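Local coordinates for DNA endonuclease I-CvuI (Chlorella vulgaris, PDB 5A77), which probably acts as a LAGLIDADG homing endonuclease in intron homing, and is held here as a pair of subunits on cleaved target DNA with magnesium, at residues 5-8 / 9-13; 131-134 / 135-138. One frame throughout, in Å; residues are numbered along the deposited sequence.

The two contacts show two helix ends of one LAGLIDADG endonuclease in different settings: one packed at the subunit interface, one on the DNA backbone. Contact 1 is the first turns of helix 6-22, at the surface, its centre about 23 Å from the centre of the chain, where the second subunit packs against it. Contact 2 is the closing turn of helix 121-135 and the start of the loop after it, its centre about 11 Å from that of the chain. The centres of contacts 1 and 2 lie about 29 Å apart. Contact 1 stays about 14 Å from the nucleic acid at nearest atoms; contact 2 binds a DNA phosphate through Thr138, whose side chain is about 12 Å from a magnesium ion.

Contact 1: 5-8 / 9-13; sequences NFHD and QLKFA
Asp8 and Phe12, one helical turn apart, meet through a backbone carbonyl and a ring: Asp8 O sits over one face of the Phe12 ring, 3.0 Å from Phe12 CD2. The same oxygen accepts from Phe12 N at 3.0 Å, so both the main chain and the side chain of Phe12 approach it. Further out, Asp8 OD2 stands 4.0 Å from Phe12 CE2 and CZ, its carboxylate turned 63° from the ring plane. One residue earlier along the helix, His7 and Lys11 run side by side, pointing the same way, with 4.0 Å between His7 NE2 and Lys11 NZ; the lysine chain bends at chi2 and chi4 to bring its amine there. This is the opening of helix 6-22, whose later turns carry the LAGLIDADG signature. Gln9 N bonds Asn5 O at 3.1 Å, and Gln9 CG, anti to its own carbonyl carbon (chi1 -67°), packs 3.2 Å from that oxygen. Lys11 N bonds His7 O at 3.1 Å, whereas the bonds from Leu10 N to Phe6 O and His7 O are weak. Beyond this turn, Ile63 and Leu64 of helix 55-64 and Tyr97 touch Phe12, while Phe6 of the second subunit packs on Gln9 and Leu10.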
loop_
_atom_site.group_PDB
_atom_site.type_symbol
_atom_site.label_atom_id
_atom_site.label_comp_id
_atom_site.label_asym_id
_atom_site.label_seq_id
_atom_site.Cartn_x
_atom_site.Cartn_y
_atom_site.Cartn_z
ATOM N N ASN B 5 -23.647 2.430 6.641
ATOM C CA ASN B 5 -23.833 3.020 5.318
ATOM C C ASN B 5 -22.604 3.815 4.872
ATOM O O ASN B 5 -21.706 3.268 4.229
ATOM C CB ASN B 5 -25.110 3.891 5.290
ATOM C CG ASN B 5 -25.137 4.980 6.383
ATOM O OD1 ASN B 5 -24.347 4.957 7.339
ATOM N ND2 ASN B 5 -26.055 5.934 6.237
ATOM N N PHE B 6 -22.560 5.091 5.242
ATOM C CA PHE B 6 -21.510 6.002 4.821
ATOM C C PHE B 6 -20.245 5.675 5.593
ATOM O O PHE B 6 -19.139 6.034 5.184
ATOM C CB PHE B 6 -21.916 7.469 5.054
ATOM C CG PHE B 6 -23.174 7.901 4.310
ATOM C CD1 PHE B 6 -23.933 6.996 3.569
ATOM C CD2 PHE B 6 -23.587 9.227 4.356
ATOM C CE1 PHE B 6 -25.078 7.399 2.902
ATOM C CE2 PHE B 6 -24.729 9.639 3.687
ATOM C CZ PHE B 6 -25.475 8.722 2.959
ATOM N N HIS B 7 -20.419 4.991 6.718
ATOM C CA HIS B 7 -19.290 4.562 7.521
ATOM C C HIS B 7 -18.619 3.378 6.850
ATOM O O HIS B 7 -17.392 3.337 6.722
ATOM C CB HIS B 7 -19.729 4.197 8.942
ATOM C CG HIS B 7 -18.599 4.046 9.899
ATOM N ND1 HIS B 7 -17.849 5.122 10.360
ATOM C CD2 HIS B 7 -18.064 2.947 10.497
ATOM C CE1 HIS B 7 -16.921 4.686 11.185
ATOM N NE2 HIS B 7 -17.029 3.380 11.294
ATOM N N ASP B 8 -19.433 2.416 6.420
ATOM C CA ASP B 8 -18.929 1.251 5.703
ATOM C C ASP B 8 -18.227 1.673 4.422
ATOM O O ASP B 8 -17.254 1.047 4.005
ATOM C CB ASP B 8 -20.063 0.272 5.381
ATOM C CG ASP B 8 -20.009 -0.987 6.229
ATOM O OD1 ASP B 8 -19.402 -0.941 7.320
ATOM O OD2 ASP B 8 -20.560 -2.023 5.797
ATOM N N GLN B 9 -18.714 2.743 3.804
ATOM C CA GLN B 9 -18.129 3.215 2.559
ATOM C C GLN B 9 -16.779 3.871 2.799
ATOM O O GLN B 9 -15.939 3.906 1.901
ATOM C CB GLN B 9 -19.066 4.189 1.852
ATOM C CG GLN B 9 -20.332 3.531 1.350
ATOM C CD GLN B 9 -21.252 4.499 0.641
ATOM O OE1 GLN B 9 -20.952 5.690 0.520
ATOM N NE2 GLN B 9 -22.376 3.985 0.148
ATOM N N LEU B 10 -16.578 4.395 4.005
ATOM C CA LEU B 10 -15.281 4.941 4.386
ATOM C C LEU B 10 -14.255 3.856 4.635
ATOM O O LEU B 10 -13.076 4.052 4.344
ATOM C CB LEU B 10 -15.402 5.820 5.626
ATOM C CG LEU B 10 -15.781 7.272 5.399
ATOM C CD1 LEU B 10 -16.087 7.958 6.720
ATOM C CD2 LEU B 10 -14.631 7.980 4.705
ATOM N N LYS B 11 -14.696 2.735 5.210
ATOM C CA LYS B 11 -13.828 1.576 5.409
ATOM C C LYS B 11 -13.456 0.911 4.074
ATOM O O LYS B 11 -12.319 0.472 3.885
ATOM C CB LYS B 11 -14.494 0.548 6.340
ATOM C CG LYS B 11 -14.709 1.037 7.782
ATOM C CD LYS B 11 -13.361 1.287 8.466
ATOM C CE LYS B 11 -13.491 1.793 9.898
ATOM N NZ LYS B 11 -14.043 0.770 10.825
ATOM N N PHE B 12 -14.418 0.836 3.155
ATOM C CA PHE B 12 -14.190 0.231 1.844
ATOM C C PHE B 12 -13.259 1.104 0.996
ATOM O O PHE B 12 -12.492 0.596 0.178
ATOM C CB PHE B 12 -15.520 0.004 1.111
ATOM C CG PHE B 12 -16.389 -1.061 1.734
ATOM C CD1 PHE B 12 -15.828 -2.207 2.272
ATOM C CD2 PHE B 12 -17.768 -0.913 1.780
ATOM C CE1 PHE B 12 -16.630 -3.192 2.854
ATOM C CE2 PHE B 12 -18.574 -1.884 2.364
ATOM C CZ PHE B 12 -18.003 -3.026 2.902
ATOM N N ALA B 13 -13.319 2.416 1.208
ATOM C CA ALA B 13 -12.434 3.354 0.516
ATOM C C ALA B 13 -11.005 3.246 1.060
ATOM O O ALA B 13 -10.039 3.216 0.290
ATOM C CB ALA B 13 -12.953 4.780 0.649
#

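Contact 2: 131-134 / 135-138; sequences ADKV and GLLT. With nucleotides of chain F.
Val134 O is the acceptor on which the end of this helix turns, for it takes two backbone donors at once. Thr138 N reaches it at 3.2 Å along a nearly straight bond (N-H...O 166°) that lies in the carbonyl plane. Leu137 N reaches the same oxygen at 3.1 Å, but from above that plane, 50° out of it and away from a lone pair. The preceding acceptors are served in order: Ala131 O by Gly135 N at 3.2 Å and Asp132 O by Leu136 N at 3.1 Å. Lys133 O receives only a weak bond from Leu136 N within this stretch, and Leu137 CG packs 3.5 Å from it. Leu136 CG likewise lies 3.4 Å from Asp132 O, bringing an apolar carbon alongside a carbonyl already bonded by the backbone.

Two side chains, those of Asp132 and Thr138, find polar partners beyond the turn. Asp132 OD2 accepts from the backbone N of Ala147, tying the helix to the start of helix 147-156. The Thr138 hydroxyl is a donor to the DNA: OG1 bonds OP2 of DC3 of chain F at 2.7 Å. A chi1 of 62° sets OG1 between the backbone N and the carbonyl carbon, where it meets this phosphate, and CG2, anti to the carbonyl carbon, lies 4.3 Å from Val134 CG1. Thr138 CB also approaches O5' of DA2 of chain F, so the residue lies against the backbone of two successive nucleotides. Thr138 O takes a weak bond from Lys141 NZ, and Leu107 of helix 102-114 packs on Val134. The arrangement is a helix C-terminus whose last turn runs into a loop residue that binds a DNA phosphate, beside the antiparallel sheet that, with its mate in the second subunit, forms the DNA-binding saddle of LAGLIDADG endonucleases.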
loop_
_atom_site.group_PDB
_atom_site.type_symbol
_atom_site.label_atom_id
_atom_site.label_comp_id
_atom_site.label_asym_id
_atom_site.label_seq_id
_atom_site.Cartn_x
_atom_site.Cartn_y
_atom_site.Cartn_z
ATOM N N ALA B 131 -7.093 -15.256 -17.849
ATOM C CA ALA B 131 -6.097 -15.360 -16.792
ATOM C C ALA B 131 -4.782 -14.697 -17.209
ATOM O O ALA B 131 -4.131 -14.042 -16.396
ATOM C CB ALA B 131 -5.857 -16.803 -16.412
ATOM N N ASP B 132 -4.387 -14.876 -18.466
ATOM C CA ASP B 132 -3.145 -14.277 -18.954
ATOM C C ASP B 132 -3.241 -12.778 -19.079
ATOM O O ASP B 132 -2.231 -12.088 -18.945
ATOM C CB ASP B 132 -2.726 -14.845 -20.310
ATOM C CG ASP B 132 -2.654 -16.351 -20.318
ATOM O OD1 ASP B 132 -2.574 -16.959 -19.218
ATOM O OD2 ASP B 132 -2.656 -16.917 -21.439
ATOM N N LYS B 133 -4.437 -12.270 -19.353
ATOM C CA LYS B 133 -4.593 -10.824 -19.478
ATOM C C LYS B 133 -4.482 -10.121 -18.135
ATOM O O LYS B 133 -3.908 -9.030 -18.058
ATOM C CB LYS B 133 -5.916 -10.461 -20.132
ATOM C CG LYS B 133 -5.741 -10.001 -21.554
ATOM C CD LYS B 133 -6.957 -9.244 -22.021
ATOM C CE LYS B 133 -6.737 -8.642 -23.389
ATOM N NZ LYS B 133 -7.769 -7.597 -23.656
ATOM N N VAL B 134 -5.032 -10.734 -17.083
ATOM C CA VAL B 134 -4.823 -10.231 -15.738
ATOM C C VAL B 134 -3.333 -10.192 -15.491
ATOM O O VAL B 134 -2.799 -9.259 -14.878
ATOM C CB VAL B 134 -5.465 -11.100 -14.657
ATOM C CG1 VAL B 134 -5.154 -10.526 -13.263
ATOM C CG2 VAL B 134 -6.982 -11.242 -14.886
ATOM N N GLY B 135 -2.658 -11.215 -15.996
ATOM C CA GLY B 135 -1.234 -11.360 -15.781
ATOM C C GLY B 135 -0.341 -10.290 -16.376
ATOM O O GLY B 135 0.665 -9.929 -15.759
ATOM N N LEU B 136 -0.701 -9.778 -17.553
ATOM C CA LEU B 136 0.049 -8.690 -18.174
ATOM C C LEU B 136 0.000 -7.401 -17.322
ATOM O O LEU B 136 0.680 -6.428 -17.640
ATOM C CB LEU B 136 -0.481 -8.424 -19.596
ATOM C CG LEU B 136 -0.481 -9.628 -20.549
ATOM C CD1 LEU B 136 -1.315 -9.374 -21.796
ATOM C CD2 LEU B 136 0.943 -10.026 -20.919
ATOM N N LEU B 137 -0.791 -7.409 -16.246
ATOM C CA LEU B 137 -0.940 -6.255 -15.355
ATOM C C LEU B 137 -0.296 -6.469 -13.982
ATOM O O LEU B 137 0.358 -5.568 -13.452
ATOM C CB LEU B 137 -2.419 -5.918 -15.170
ATOM C CG LEU B 137 -3.302 -5.981 -16.419
ATOM C CD1 LEU B 137 -4.768 -5.769 -16.056
ATOM C CD2 LEU B 137 -2.817 -4.953 -17.431
ATOM N N THR B 138 -0.516 -7.635 -13.381
ATOM C CA THR B 138 0.210 -7.996 -12.156
ATOM C C THR B 138 1.642 -8.319 -12.543
ATOM O O THR B 138 1.974 -9.479 -12.802
ATOM C CB THR B 138 -0.410 -9.219 -11.429
ATOM O OG1 THR B 138 -0.351 -10.363 -12.294
ATOM C CG2 THR B 138 -1.846 -8.941 -10.997
ATOM P P DA F 2 1.579 -8.108 -7.931
ATOM O OP1 DA F 2 1.872 -6.889 -8.716
ATOM O OP2 DA F 2 0.215 -8.272 -7.380
ATOM O "O5'" DA F 2 1.969 -9.373 -8.798
ATOM C "C5'" DA F 2 3.305 -9.837 -8.715
ATOM C "C4'" DA F 2 3.359 -11.348 -8.647
ATOM O "O4'" DA F 2 3.512 -11.798 -7.274
ATOM C "C3'" DA F 2 2.123 -12.085 -9.194
ATOM O "O3'" DA F 2 2.573 -13.081 -10.093
ATOM C "C2'" DA F 2 1.505 -12.698 -7.925
ATOM C "C1'" DA F 2 2.786 -12.976 -7.166
ATOM N N9 DA F 2 2.677 -13.352 -5.767
ATOM C C8 DA F 2 1.647 -13.117 -4.885
ATOM N N7 DA F 2 1.867 -13.614 -3.679
ATOM C C5 DA F 2 3.119 -14.211 -3.795
ATOM C C6 DA F 2 3.935 -14.912 -2.885
ATOM N N6 DA F 2 3.592 -15.147 -1.600
ATOM N N1 DA F 2 5.126 -15.374 -3.342
ATOM C C2 DA F 2 5.462 -15.151 -4.604
ATOM N N3 DA F 2 4.786 -14.511 -5.544
ATOM C C4 DA F 2 3.613 -14.063 -5.072
ATOM P P DC F 3 1.589 -13.743 -11.180
ATOM O OP1 DC F 3 2.485 -14.222 -12.253
ATOM O OP2 DC F 3 0.508 -12.795 -11.498
ATOM O "O5'" DC F 3 0.899 -14.956 -10.377
ATOM C "C5'" DC F 3 1.234 -16.306 -10.659
ATOM C "C4'" DC F 3 2.648 -16.638 -10.222
ATOM O "O4'" DC F 3 2.937 -15.981 -8.965
ATOM C "C3'" DC F 3 2.889 -18.117 -9.977
ATOM O "O3'" DC F 3 3.310 -18.752 -11.196
ATOM C "C2'" DC F 3 3.991 -18.119 -8.924
ATOM C "C1'" DC F 3 3.718 -16.829 -8.138
ATOM N N1 DC F 3 2.999 -17.017 -6.811
ATOM C C2 DC F 3 3.623 -17.717 -5.771
ATOM O O2 DC F 3 4.745 -18.202 -5.958
ATOM N N3 DC F 3 2.972 -17.856 -4.583
ATOM C C4 DC F 3 1.763 -17.321 -4.421
ATOM N N4 DC F 3 1.172 -17.470 -3.241
ATOM C C5 DC F 3 1.116 -16.591 -5.463
ATOM C C6 DC F 3 1.765 -16.461 -6.626
#